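Local coordinates for protein cytosine deaminase (Klebsiella pneumoniae, PDB 4R85) that deaminates 5-methylcytosine, and probably cytosine, by hydrolysis in the iron(II)-containing active site of an amidohydrolase fold, at residues Y248-C253 with V290-E295; E212-Q217 with P285-V290; L163-I168 with M196-R201; S190-L195 with L221-E226. All coordinates share one frame; numbering follows the deposited sequence.

Contact 1 of 4, residues Y248-C253 with V290-E295; sequences YDNAYC and VTRVAE
Arg292, at the N-cap position of helix 293-298, extends its side chain to Asn250 and Cys253 in the first turn of helix 250-263, so the contact joins two helix starts of the amidohydrolase (TIM-barrel) fold. The long reach is needed because the nearest CA atoms across it, those of Tyr248 and Thr291, are 9.5 Å apart. An extended chain from CG to NE supplies it.

Hydrogen bonding centres on Asn250 OD1. Arg292 NH1 donates to this oxygen over 2.9 Å and approaches nearly head-on (C=O...N 160°), although the N-H is bent (135°), and OD1 is tilted from the guanidinium plane. A weak second bond runs from Arg292 NH2 to the same Asn250 OD1, at 3.3 Å. The amide and guanidinium planes stand 74° apart. One water donates to Asn250 O at 2.8 Å and accepts weakly from Arg292 NH2, tying the guanidinium to the helix backbone as well.

Further out, Arg292 NE donates to Met245 O, and Trp284 of the second subunit makes a cation-pi contact with the guanidinium. The receiving turn is itself capped: Tyr252 N donates to Asp249 OD2 at 2.9 Å.

Two further contacts are van der Waals. Tyr248 CB lies 3.8 Å from Arg292 NH1, and Cys253 SG sits over the centre of one guanidinium face, 3.4 Å from Arg292 CZ.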
loop_
_atom_site.group_PDB
_atom_site.type_symbol
_atom_site.label_atom_id
_atom_site.label_comp_id
_atom_site.label_asym_id
_atom_site.label_seq_id
_atom_site.Cartn_x
_atom_site.Cartn_y
_atom_site.Cartn_z
ATOM N N TYR A 248 20.208 11.499 6.419
ATOM C CA TYR A 248 21.233 12.149 7.251
ATOM C C TYR A 248 22.492 11.311 7.397
ATOM O O TYR A 248 22.457 10.077 7.371
ATOM C CB TYR A 248 20.734 12.472 8.675
ATOM C CG TYR A 248 19.884 13.715 8.805
ATOM C CD1 TYR A 248 19.808 14.647 7.770
ATOM C CD2 TYR A 248 19.157 13.958 9.965
ATOM C CE1 TYR A 248 19.018 15.778 7.894
ATOM C CE2 TYR A 248 18.367 15.087 10.099
ATOM C CZ TYR A 248 18.301 15.990 9.059
ATOM O OH TYR A 248 17.511 17.112 9.194
ATOM N N ASP A 249 23.607 12.000 7.565
ATOM C CA ASP A 249 24.800 11.354 8.064
ATOM C C ASP A 249 24.425 10.636 9.363
ATOM O O ASP A 249 23.711 11.185 10.200
ATOM C CB ASP A 249 25.878 12.390 8.346
ATOM C CG ASP A 249 27.111 11.772 8.967
ATOM O OD1 ASP A 249 27.989 11.317 8.199
ATOM O OD2 ASP A 249 27.189 11.723 10.217
ATOM N N ASN A 250 24.886 9.407 9.518
ATOM C CA ASN A 250 24.490 8.596 10.664
ATOM C C ASN A 250 25.060 9.025 12.004
ATOM O O ASN A 250 24.386 8.879 13.025
ATOM C CB ASN A 250 24.777 7.123 10.402
ATOM C CG ASN A 250 23.921 6.577 9.299
ATOM O OD1 ASN A 250 22.758 6.958 9.162
ATOM N ND2 ASN A 250 24.492 5.705 8.481
ATOM N N ALA A 251 26.289 9.546 12.009
ATOM C CA ALA A 251 26.894 10.043 13.246
ATOM C C ALA A 251 26.150 11.288 13.731
ATOM O O ALA A 251 25.824 11.419 14.924
ATOM C CB ALA A 251 28.377 10.342 13.039
ATOM N N TYR A 252 25.862 12.192 12.801
ATOM C CA TYR A 252 25.031 13.349 13.110
ATOM C C TYR A 252 23.668 12.920 13.623
ATOM O O TYR A 252 23.173 13.465 14.604
ATOM C CB TYR A 252 24.842 14.233 11.874
ATOM C CG TYR A 252 23.806 15.319 12.093
ATOM C CD1 TYR A 252 24.024 16.346 13.020
ATOM C CD2 TYR A 252 22.612 15.307 11.398
ATOM C CE1 TYR A 252 23.070 17.339 13.227
ATOM C CE2 TYR A 252 21.655 16.303 11.588
ATOM C CZ TYR A 252 21.891 17.308 12.495
ATOM O OH TYR A 252 20.927 18.271 12.668
ATOM N N CYS A 253 23.047 11.952 12.951
ATOM C CA CYS A 253 21.687 11.577 13.327
ATOM C C CYS A 253 21.637 10.977 14.732
ATOM O O CYS A 253 20.695 11.231 15.486
ATOM C CB CYS A 253 21.057 10.630 12.315
ATOM S SG CYS A 253 19.254 10.588 12.418
ATOM N N VAL A 290 11.969 8.386 3.278
ATOM C CA VAL A 290 11.054 8.520 4.397
ATOM C C VAL A 290 11.876 8.673 5.678
ATOM O O VAL A 290 12.979 8.149 5.770
ATOM C CB VAL A 290 10.112 7.291 4.462
ATOM C CG1 VAL A 290 9.257 7.297 5.711
ATOM C CG2 VAL A 290 9.238 7.249 3.209
ATOM N N THR A 291 11.358 9.427 6.639
ATOM C CA THR A 291 12.048 9.635 7.911
ATOM C C THR A 291 12.260 8.309 8.682
ATOM O O THR A 291 11.751 7.243 8.288
ATOM C CB THR A 291 11.289 10.682 8.774
ATOM O OG1 THR A 291 12.121 11.120 9.854
ATOM C CG2 THR A 291 9.979 10.111 9.319
ATOM N N ARG A 292 13.011 8.365 9.778
ATOM C CA ARG A 292 13.411 7.129 10.468
ATOM C C ARG A 292 12.378 6.750 11.522
ATOM O O ARG A 292 12.651 6.792 12.718
ATOM C CB ARG A 292 14.787 7.298 11.107
ATOM C CG ARG A 292 15.860 7.778 10.134
ATOM C CD ARG A 292 17.246 7.690 10.778
ATOM N NE ARG A 292 18.263 8.264 9.895
ATOM C CZ ARG A 292 19.574 8.123 10.045
ATOM N NH1 ARG A 292 20.399 8.706 9.188
ATOM N NH2 ARG A 292 20.066 7.410 11.047
ATOM N N VAL A 293 11.192 6.378 11.054
ATOM C CA VAL A 293 10.039 6.138 11.916
ATOM C C VAL A 293 10.292 5.053 12.964
ATOM O O VAL A 293 9.992 5.239 14.147
ATOM C CB VAL A 293 8.802 5.736 11.077
ATOM C CG1 VAL A 293 7.640 5.340 11.990
ATOM C CG2 VAL A 293 8.397 6.878 10.123
ATOM N N ALA A 294 10.821 3.914 12.539
ATOM C CA ALA A 294 11.034 2.817 13.483
ATOM C C ALA A 294 12.030 3.226 14.571
ATOM O O ALA A 294 11.858 2.914 15.753
ATOM C CB ALA A 294 11.511 1.571 12.756
ATOM N N GLU A 295 13.062 3.946 14.156
ATOM C CA GLU A 295 14.129 4.373 15.045
ATOM C C GLU A 295 13.650 5.449 16.047
ATOM O O GLU A 295 13.995 5.407 17.238
ATOM C CB GLU A 295 15.325 4.854 14.211
ATOM C CG GLU A 295 16.041 3.738 13.405
ATOM C CD GLU A 295 15.252 3.208 12.186
ATOM O OE1 GLU A 295 14.321 3.891 11.692
ATOM O OE2 GLU A 295 15.583 2.093 11.706
HETATM O O HOH W 1 22.475 6.854 12.954
#

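Contact 2 of 4, residues E212-Q217 with P285-V290; sequences EIDDPQ and PKRRGV. With 17E (5-methylcytosine), chain G.
The side chains of Asp214 and Arg287 run past one another, pointing opposite ways, where two loops of the TIM barrel meet: the beta-alpha loop between strand 205-209 and helix 220-231, and the loop leading to helix 293-298. Despite their opposite charges they form no salt bridge with each other, since Asp214 OD1 and Arg287 NE are 4.8 Å apart. What touches is the methylene: Arg287 CD packs 3.7 Å from Asp214 CG, and the guanidinium passes on to bring NH1 within 3.5 Å of Asp214 O. Asp214 OD2 also rests 3.7 Å from Gly289 CA, close to where the two backbones come nearest.

The polar ends are held from outside. Asp214 OD1 accepts from Gly279 N, while Arg287 NE forms a salt bridge with Asp282 and its NH1 bonds to Ser247 OG. A bend at chi3 (64°) turns the guanidinium away from the Asp214 carboxylate. Arg287 O accepts from Arg288 NE of the second subunit, placing segment 285-290 at the dimer interface.

Two residues before Asp214, segment 212-217 enters the active site. There Glu212 OE1 accepts from N4 of 5-methylcytosine at 2.8 Å, and its OE2 lies equally close to N3 of the ligand. At the other end of this segment an Asx turn shapes the chain: Gln217 N donates to Asp215 OD2 over 3.0 Å, arriving from above the carboxylate plane.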
loop_
_atom_site.group_PDB
_atom_site.type_symbol
_atom_site.label_atom_id
_atom_site.label_comp_id
_atom_site.label_asym_id
_atom_site.label_seq_id
_atom_site.Cartn_x
_atom_site.Cartn_y
_atom_site.Cartn_z
ATOM N N GLU A 212 11.353 18.527 4.049
ATOM C CA GLU A 212 10.698 17.660 3.072
ATOM C C GLU A 212 11.498 17.660 1.781
ATOM O O GLU A 212 11.049 18.152 0.743
ATOM C CB GLU A 212 9.240 18.085 2.830
ATOM C CG GLU A 212 8.434 17.018 2.055
ATOM C CD GLU A 212 6.990 17.404 1.756
ATOM O OE1 GLU A 212 6.250 16.531 1.247
ATOM O OE2 GLU A 212 6.590 18.561 2.014
ATOM N N ILE A 213 12.711 17.131 1.857
ATOM C CA ILE A 213 13.646 17.202 0.743
ATOM C C ILE A 213 14.701 16.141 1.002
ATOM O O ILE A 213 14.892 15.741 2.149
ATOM C CB ILE A 213 14.268 18.621 0.638
ATOM C CG1 ILE A 213 15.062 18.795 -0.660
ATOM C CG2 ILE A 213 15.118 18.939 1.859
ATOM C CD1 ILE A 213 15.532 20.240 -0.882
ATOM N N ASP A 214 15.367 15.656 -0.043
ATOM C CA ASP A 214 16.321 14.560 0.131
ATOM C C ASP A 214 17.751 15.032 0.429
ATOM O O ASP A 214 18.666 14.219 0.515
ATOM C CB ASP A 214 16.302 13.610 -1.073
ATOM C CG ASP A 214 15.031 12.758 -1.136
ATOM O OD1 ASP A 214 14.507 12.563 -2.256
ATOM O OD2 ASP A 214 14.567 12.268 -0.074
ATOM N N ASP A 215 17.924 16.338 0.605
ATOM C CA ASP A 215 19.229 16.943 0.875
ATOM C C ASP A 215 19.698 16.625 2.301
ATOM O O ASP A 215 19.091 17.095 3.257
ATOM C CB ASP A 215 19.099 18.462 0.693
ATOM C CG ASP A 215 20.412 19.206 0.899
ATOM O OD1 ASP A 215 20.376 20.457 0.895
ATOM O OD2 ASP A 215 21.470 18.568 1.068
ATOM N N PRO A 216 20.798 15.856 2.440
ATOM C CA PRO A 216 21.343 15.500 3.763
ATOM C C PRO A 216 21.739 16.728 4.583
ATOM O O PRO A 216 21.933 16.610 5.792
ATOM C CB PRO A 216 22.605 14.690 3.424
ATOM C CG PRO A 216 22.377 14.177 2.056
ATOM C CD PRO A 216 21.572 15.234 1.348
ATOM N N GLN A 217 21.865 17.890 3.948
ATOM C CA GLN A 217 22.197 19.086 4.717
ATOM C C GLN A 217 20.978 19.930 5.102
ATOM O O GLN A 217 21.118 21.004 5.679
ATOM C CB GLN A 217 23.278 19.916 4.023
ATOM C CG GLN A 217 24.566 19.117 3.794
ATOM C CD GLN A 217 25.007 18.273 5.006
ATOM O OE1 GLN A 217 24.994 18.727 6.162
ATOM N NE2 GLN A 217 25.421 17.041 4.730
ATOM N N PRO A 285 20.988 3.295 -7.162
ATOM C CA PRO A 285 19.758 2.947 -6.430
ATOM C C PRO A 285 18.943 4.171 -6.022
ATOM O O PRO A 285 19.469 5.278 -5.935
ATOM C CB PRO A 285 20.272 2.215 -5.180
ATOM C CG PRO A 285 21.721 2.599 -5.063
ATOM C CD PRO A 285 22.198 2.817 -6.467
ATOM N N LYS A 286 17.656 3.962 -5.806
ATOM C CA LYS A 286 16.742 5.056 -5.535
ATOM C C LYS A 286 16.338 5.009 -4.075
ATOM O O LYS A 286 15.784 4.004 -3.617
ATOM C CB LYS A 286 15.506 4.927 -6.421
ATOM C CG LYS A 286 14.680 6.176 -6.503
ATOM C CD LYS A 286 13.651 6.068 -7.623
ATOM C CE LYS A 286 14.286 5.669 -8.954
ATOM N NZ LYS A 286 15.057 6.772 -9.598
ATOM N N ARG A 287 16.605 6.090 -3.342
ATOM C CA ARG A 287 16.295 6.114 -1.909
ATOM C C ARG A 287 14.787 6.134 -1.633
ATOM O O ARG A 287 13.994 6.641 -2.430
ATOM C CB ARG A 287 16.991 7.292 -1.199
ATOM C CG ARG A 287 16.281 8.665 -1.328
ATOM C CD ARG A 287 17.221 9.794 -0.867
ATOM N NE ARG A 287 18.391 9.865 -1.753
ATOM C CZ ARG A 287 19.565 10.401 -1.422
ATOM N NH1 ARG A 287 19.749 10.927 -0.217
ATOM N NH2 ARG A 287 20.559 10.408 -2.306
ATOM N N ARG A 288 14.392 5.586 -0.489
ATOM C CA ARG A 288 12.993 5.608 -0.089
ATOM C C ARG A 288 12.549 7.018 0.249
ATOM O O ARG A 288 11.428 7.412 -0.081
ATOM C CB ARG A 288 12.772 4.691 1.120
ATOM C CG ARG A 288 12.969 3.220 0.766
ATOM C CD ARG A 288 13.190 2.278 1.990
ATOM N NE ARG A 288 13.488 0.959 1.444
ATOM C CZ ARG A 288 12.864 -0.168 1.762
ATOM N NH1 ARG A 288 11.928 -0.185 2.706
ATOM N NH2 ARG A 288 13.209 -1.283 1.136
ATOM N N GLY A 289 13.413 7.747 0.961
ATOM C CA GLY A 289 13.165 9.140 1.302
ATOM C C GLY A 289 12.185 9.392 2.431
ATOM O O GLY A 289 11.631 10.485 2.545
ATOM N N VAL A 290 11.969 8.386 3.278
ATOM C CA VAL A 290 11.054 8.520 4.397
ATOM C C VAL A 290 11.876 8.673 5.678
ATOM O O VAL A 290 12.979 8.149 5.770
ATOM C CB VAL A 290 10.112 7.291 4.462
ATOM C CG1 VAL A 290 9.257 7.297 5.711
ATOM C CG2 VAL A 290 9.238 7.249 3.209
HETATM N N1 17E G . 2.918 21.358 0.156
HETATM C C2 17E G . 4.087 20.930 0.634
HETATM O O2 17E G . 5.103 21.830 0.836
HETATM N N3 17E G . 4.295 19.642 0.927
HETATM C C4 17E G . 3.321 18.737 0.738
HETATM N N4 17E G . 3.555 17.364 1.053
HETATM C C5 17E G . 2.079 19.138 0.241
HETATM C C6 17E G . 1.907 20.490 -0.044
HETATM C CM5 17E G . 0.983 18.144 0.028
#

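Contact 3 of 4, residues L163-I168 with M196-R201; sequences LMTRAI and MDLAQR
Two neighbouring outer helices of the TIM barrel, 160-170 and 185-202, pack side by side through Leu198, which meets Met164, Thr165 and Ile168. The first helix connects strand 143-149 to strand 174-175, a beta-alpha-beta crossover, and the second follows strand 174-175 in the sequence. Their short segments run in nearly the same direction, 24° apart, with a closest axis approach of 11.0 Å. At that separation the contact falls largely to one long side chain, and Leu198 accounts for more than half of the 164 Å² buried.

Leu198 has CG anti to its own nitrogen (chi1 -173°), which carries both methyl groups across to the opposite helix, where they part. CD2 goes to the inner, apolar side: it lies 3.9 Å from Met164 CB and 3.9 Å from Ile168 CG1, one helical turn further on. CD1 takes the outer side and meets Thr165 OG1 at 3.8 Å. This last is a van der Waals touch, as OG1 is hydrogen-bonded to Arg161 O of its own helix.

Val175 of strand 174-175 lies beneath the pair, touched by Met164 and Ile168 from one helix and by Ala199 from the other. One turn either side of Leu198, Phe194 and Tyr202 extend the seam along helix 160-170. The active site is distant, with the Met164 side chain about 13 Å from the bound 5-methylcytosine. Across the segments the closest backbone atom to Leu198 CD1 is Thr165 CA, 4.1 Å away.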
loop_
_atom_site.group_PDB
_atom_site.type_symbol
_atom_site.label_atom_id
_atom_site.label_comp_id
_atom_site.label_asym_id
_atom_site.label_seq_id
_atom_site.Cartn_x
_atom_site.Cartn_y
_atom_site.Cartn_z
ATOM N N LEU A 163 0.971 37.806 6.931
ATOM C CA LEU A 163 -0.026 36.800 6.581
ATOM C C LEU A 163 -0.124 35.709 7.645
ATOM O O LEU A 163 -1.220 35.283 8.003
ATOM C CB LEU A 163 0.288 36.185 5.219
ATOM C CG LEU A 163 0.023 37.162 4.067
ATOM C CD1 LEU A 163 0.698 36.659 2.788
ATOM C CD2 LEU A 163 -1.479 37.320 3.874
ATOM N N MET A 164 1.020 35.267 8.146
ATOM C CA MET A 164 1.043 34.273 9.233
ATOM C C MET A 164 0.333 34.823 10.467
ATOM O O MET A 164 -0.479 34.141 11.085
ATOM C CB MET A 164 2.477 33.897 9.591
ATOM C CG MET A 164 3.150 32.983 8.568
ATOM S SD MET A 164 2.394 31.346 8.550
ATOM C CE MET A 164 2.994 30.673 10.124
ATOM N N THR A 165 0.642 36.069 10.807
ATOM C CA THR A 165 0.066 36.718 11.985
ATOM C C THR A 165 -1.435 36.886 11.808
ATOM O O THR A 165 -2.214 36.594 12.716
ATOM C CB THR A 165 0.736 38.085 12.229
ATOM O OG1 THR A 165 2.148 37.895 12.393
ATOM C CG2 THR A 165 0.163 38.785 13.461
ATOM N N ARG A 166 -1.844 37.352 10.631
ATOM C CA ARG A 166 -3.263 37.554 10.342
ATOM C C ARG A 166 -4.016 36.227 10.422
ATOM O O ARG A 166 -5.108 36.163 10.977
ATOM C CB ARG A 166 -3.439 38.189 8.956
ATOM C CG ARG A 166 -4.882 38.420 8.556
ATOM C CD ARG A 166 -5.536 39.507 9.411
ATOM N NE ARG A 166 -6.986 39.447 9.293
ATOM C CZ ARG A 166 -7.818 39.481 10.326
ATOM N NH1 ARG A 166 -7.345 39.602 11.564
ATOM N NH2 ARG A 166 -9.126 39.412 10.118
ATOM N N ALA A 167 -3.422 35.167 9.881
ATOM C CA ALA A 167 -4.044 33.840 9.910
ATOM C C ALA A 167 -4.280 33.355 11.339
ATOM O O ALA A 167 -5.324 32.774 11.653
ATOM C CB ALA A 167 -3.175 32.833 9.155
ATOM N N ILE A 168 -3.289 33.573 12.192
ATOM C CA ILE A 168 -3.403 33.229 13.604
ATOM C C ILE A 168 -4.485 34.069 14.277
ATOM O O ILE A 168 -5.318 33.548 15.021
ATOM C CB ILE A 168 -2.043 33.378 14.322
ATOM C CG1 ILE A 168 -1.077 32.297 13.827
ATOM C CG2 ILE A 168 -2.212 33.335 15.841
ATOM C CD1 ILE A 168 -1.627 30.886 13.939
ATOM N N MET A 196 8.069 30.255 16.000
ATOM C CA MET A 196 8.036 29.882 17.412
ATOM C C MET A 196 7.649 31.072 18.296
ATOM O O MET A 196 6.867 30.920 19.232
ATOM C CB MET A 196 9.369 29.256 17.852
ATOM C CG MET A 196 9.657 27.909 17.197
ATOM S SD MET A 196 8.484 26.591 17.631
ATOM C CE MET A 196 9.111 26.094 19.249
ATOM N N ASP A 197 8.174 32.259 17.987
ATOM C CA ASP A 197 7.770 33.473 18.698
ATOM C C ASP A 197 6.275 33.729 18.528
ATOM O O ASP A 197 5.581 34.077 19.490
ATOM C CB ASP A 197 8.541 34.702 18.191
ATOM C CG ASP A 197 9.993 34.723 18.651
ATOM O OD1 ASP A 197 10.340 33.969 19.587
ATOM O OD2 ASP A 197 10.781 35.511 18.085
ATOM N N LEU A 198 5.798 33.600 17.289
ATOM C CA LEU A 198 4.378 33.741 16.977
ATOM C C LEU A 198 3.519 32.783 17.815
ATOM O O LEU A 198 2.573 33.203 18.471
ATOM C CB LEU A 198 4.142 33.491 15.480
ATOM C CG LEU A 198 2.738 33.759 14.927
ATOM C CD1 LEU A 198 2.344 35.223 15.099
ATOM C CD2 LEU A 198 2.655 33.323 13.445
ATOM N N ALA A 199 3.849 31.498 17.789
ATOM C CA ALA A 199 3.106 30.504 18.568
ATOM C C ALA A 199 3.103 30.824 20.056
ATOM O O ALA A 199 2.079 30.672 20.724
ATOM C CB ALA A 199 3.663 29.126 18.339
ATOM N N GLN A 200 4.241 31.271 20.579
ATOM C CA GLN A 200 4.307 31.609 22.007
ATOM C C GLN A 200 3.498 32.842 22.349
ATOM O O GLN A 200 2.845 32.897 23.391
ATOM C CB GLN A 200 5.748 31.823 22.469
ATOM C CG GLN A 200 6.444 30.562 22.878
ATOM C CD GLN A 200 7.646 30.820 23.767
ATOM O OE1 GLN A 200 8.613 31.463 23.358
ATOM N NE2 GLN A 200 7.590 30.318 24.987
ATOM N N ARG A 201 3.553 33.846 21.482
ATOM C CA ARG A 201 2.844 35.089 21.743
ATOM C C ARG A 201 1.322 34.902 21.744
ATOM O O ARG A 201 0.615 35.547 22.514
ATOM C CB ARG A 201 3.264 36.176 20.755
ATOM C CG ARG A 201 2.487 37.462 20.932
ATOM C CD ARG A 201 3.372 38.671 20.775
ATOM N NE ARG A 201 2.661 39.902 21.111
ATOM C CZ ARG A 201 3.123 41.118 20.843
ATOM N NH1 ARG A 201 4.293 41.258 20.234
ATOM N NH2 ARG A 201 2.416 42.190 21.176
#

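Contact 4 of 4, residues S190-L195 with L221-E226; sequences SSVMFL and LEVLAE
Helix 185-202 and helix 220-231 run nearly parallel at 24°, their short segments 9.7 Å apart at closest approach, and Val192 and Leu224 bring their CA atoms to 6.4 Å. They are neighbouring outer helices of the TIM barrel, on either side of strand 205-209 in the sequence.

Val192 carries the middle of the contact. Its CG1, set anti to the backbone nitrogen (chi1 173°), points into the opposite helix, where it meets Val223 CG1 at 3.8 Å and the backbone at Leu224 CA at 3.9 Å. The two valines cross at a slant, one methyl from each meeting the other. Val223 CG1 has a second partner: Met193, bent at chi2, arrives at about a right angle and sets its CE 4.0 Å away. Leu224 CD1 reaches Val192 CG1 more loosely, at 4.3 Å, and its side chain continues inward to Val208 of strand 205-209.

With no hydrogen bond between the segments, their spacing rests on the fit of branched and thioether side chains. Charge is dealt with elsewhere: Glu226 forms a salt bridge with Arg229 of its own helix. The seam is therefore purely apolar, without directional bonds to fix its register.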
loop_
_atom_site.group_PDB
_atom_site.type_symbol
_atom_site.label_atom_id
_atom_site.label_comp_id
_atom_site.label_asym_id
_atom_site.label_seq_id
_atom_site.Cartn_x
_atom_site.Cartn_y
_atom_site.Cartn_z
ATOM N N SER A 190 15.768 31.928 10.461
ATOM C CA SER A 190 14.983 33.045 10.978
ATOM C C SER A 190 13.489 32.736 10.915
ATOM O O SER A 190 12.729 33.174 11.786
ATOM C CB SER A 190 15.308 34.359 10.262
ATOM O OG SER A 190 14.851 34.337 8.920
ATOM N N SER A 191 13.066 31.967 9.909
ATOM C CA SER A 191 11.647 31.604 9.823
ATOM C C SER A 191 11.216 30.776 11.039
ATOM O O SER A 191 10.114 30.955 11.566
ATOM C CB SER A 191 11.311 30.886 8.508
ATOM O OG SER A 191 11.748 29.534 8.501
ATOM N N VAL A 192 12.086 29.874 11.489
ATOM C CA VAL A 192 11.744 29.049 12.649
ATOM C C VAL A 192 11.677 29.908 13.911
ATOM O O VAL A 192 10.761 29.743 14.730
ATOM C CB VAL A 192 12.707 27.855 12.829
ATOM C CG1 VAL A 192 12.416 27.119 14.141
ATOM C CG2 VAL A 192 12.612 26.898 11.627
ATOM N N MET A 193 12.617 30.839 14.063
ATOM C CA MET A 193 12.584 31.746 15.218
ATOM C C MET A 193 11.295 32.562 15.237
ATOM O O MET A 193 10.643 32.687 16.281
ATOM C CB MET A 193 13.799 32.676 15.228
ATOM C CG MET A 193 15.133 31.949 15.229
ATOM S SD MET A 193 15.299 30.821 16.655
ATOM C CE MET A 193 16.954 30.179 16.365
ATOM N N PHE A 194 10.919 33.096 14.074
ATOM C CA PHE A 194 9.673 33.842 13.945
ATOM C C PHE A 194 8.436 33.019 14.315
ATOM O O PHE A 194 7.582 33.482 15.065
ATOM C CB PHE A 194 9.492 34.408 12.524
ATOM C CG PHE A 194 8.107 34.935 12.277
ATOM C CD1 PHE A 194 7.736 36.192 12.752
ATOM C CD2 PHE A 194 7.154 34.158 11.628
ATOM C CE1 PHE A 194 6.444 36.680 12.552
ATOM C CE2 PHE A 194 5.856 34.646 11.418
ATOM C CZ PHE A 194 5.507 35.905 11.882
ATOM N N LEU A 195 8.319 31.822 13.755
ATOM C CA LEU A 195 7.097 31.053 13.919
ATOM C C LEU A 195 6.950 30.576 15.364
ATOM O O LEU A 195 5.845 30.519 15.895
ATOM C CB LEU A 195 7.009 29.887 12.923
ATOM C CG LEU A 195 7.847 28.611 13.077
ATOM C CD1 LEU A 195 7.183 27.557 13.992
ATOM C CD2 LEU A 195 8.122 28.013 11.696
ATOM N N LEU A 221 15.290 20.727 11.355
ATOM C CA LEU A 221 14.764 19.972 12.484
ATOM C C LEU A 221 15.494 20.310 13.791
ATOM O O LEU A 221 14.847 20.501 14.825
ATOM C CB LEU A 221 14.850 18.464 12.203
ATOM C CG LEU A 221 14.376 17.592 13.367
ATOM C CD1 LEU A 221 12.917 17.904 13.719
ATOM C CD2 LEU A 221 14.533 16.119 12.991
ATOM N N GLU A 222 16.825 20.398 13.754
ATOM C CA GLU A 222 17.581 20.729 14.974
ATOM C C GLU A 222 17.210 22.107 15.520
ATOM O O GLU A 222 17.174 22.309 16.726
ATOM C CB GLU A 222 19.099 20.632 14.765
ATOM C CG GLU A 222 19.692 21.716 13.840
ATOM C CD GLU A 222 21.208 21.607 13.670
ATOM O OE1 GLU A 222 21.868 22.658 13.462
ATOM O OE2 GLU A 222 21.735 20.472 13.718
ATOM N N VAL A 223 16.934 23.059 14.630
ATOM C CA VAL A 223 16.576 24.405 15.071
ATOM C C VAL A 223 15.211 24.387 15.745
ATOM O O VAL A 223 15.014 24.992 16.795
ATOM C CB VAL A 223 16.550 25.406 13.892
ATOM C CG1 VAL A 223 16.235 26.813 14.402
ATOM C CG2 VAL A 223 17.880 25.385 13.174
ATOM N N LEU A 224 14.272 23.676 15.135
ATOM C CA LEU A 224 12.926 23.573 15.672
ATOM C C LEU A 224 12.917 22.861 17.034
ATOM O O LEU A 224 12.285 23.329 17.991
ATOM C CB LEU A 224 12.033 22.825 14.674
ATOM C CG LEU A 224 10.592 22.548 15.118
ATOM C CD1 LEU A 224 9.831 23.850 15.284
ATOM C CD2 LEU A 224 9.872 21.631 14.134
ATOM N N ALA A 225 13.613 21.737 17.114
ATOM C CA ALA A 225 13.634 20.952 18.354
ATOM C C ALA A 225 14.311 21.742 19.469
ATOM O O ALA A 225 13.858 21.719 20.620
ATOM C CB ALA A 225 14.334 19.603 18.131
ATOM N N GLU A 226 15.384 22.458 19.139
ATOM C CA GLU A 226 16.046 23.254 20.174
ATOM C C GLU A 226 15.170 24.406 20.685
ATOM O O GLU A 226 15.126 24.668 21.883
ATOM C CB GLU A 226 17.432 23.740 19.725
ATOM C CG GLU A 226 18.153 24.691 20.708
ATOM C CD GLU A 226 18.539 24.062 22.058
ATOM O OE1 GLU A 226 18.248 22.873 22.309
ATOM O OE2 GLU A 226 19.150 24.777 22.879
#

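Contacts 3 and 4 share helix 185-202 and form one continuous layer of outer barrel helices: Met196 SD packs 3.9 Å from Leu224 CD1, while Phe194 reaches back to Met164 and Thr165. Both are apolar, and neither touches the second subunit. Contacts 1 and 2 share Val290, join loops and helix starts, and both meet that subunit. Contacts 1 and 3 are buried, 2 and 4 partly so. Contacts 1 and 2 both centre on an arginine, but only Arg292 bonds across its contact; Arg287 meets the other segment mainly through its methylene, and its polar end finds partners outside. Contact 2 alone includes a ligand-pocket residue. Tyr252 OH, 2.6 Å from Glu222 OE2, links contacts 1 and 4.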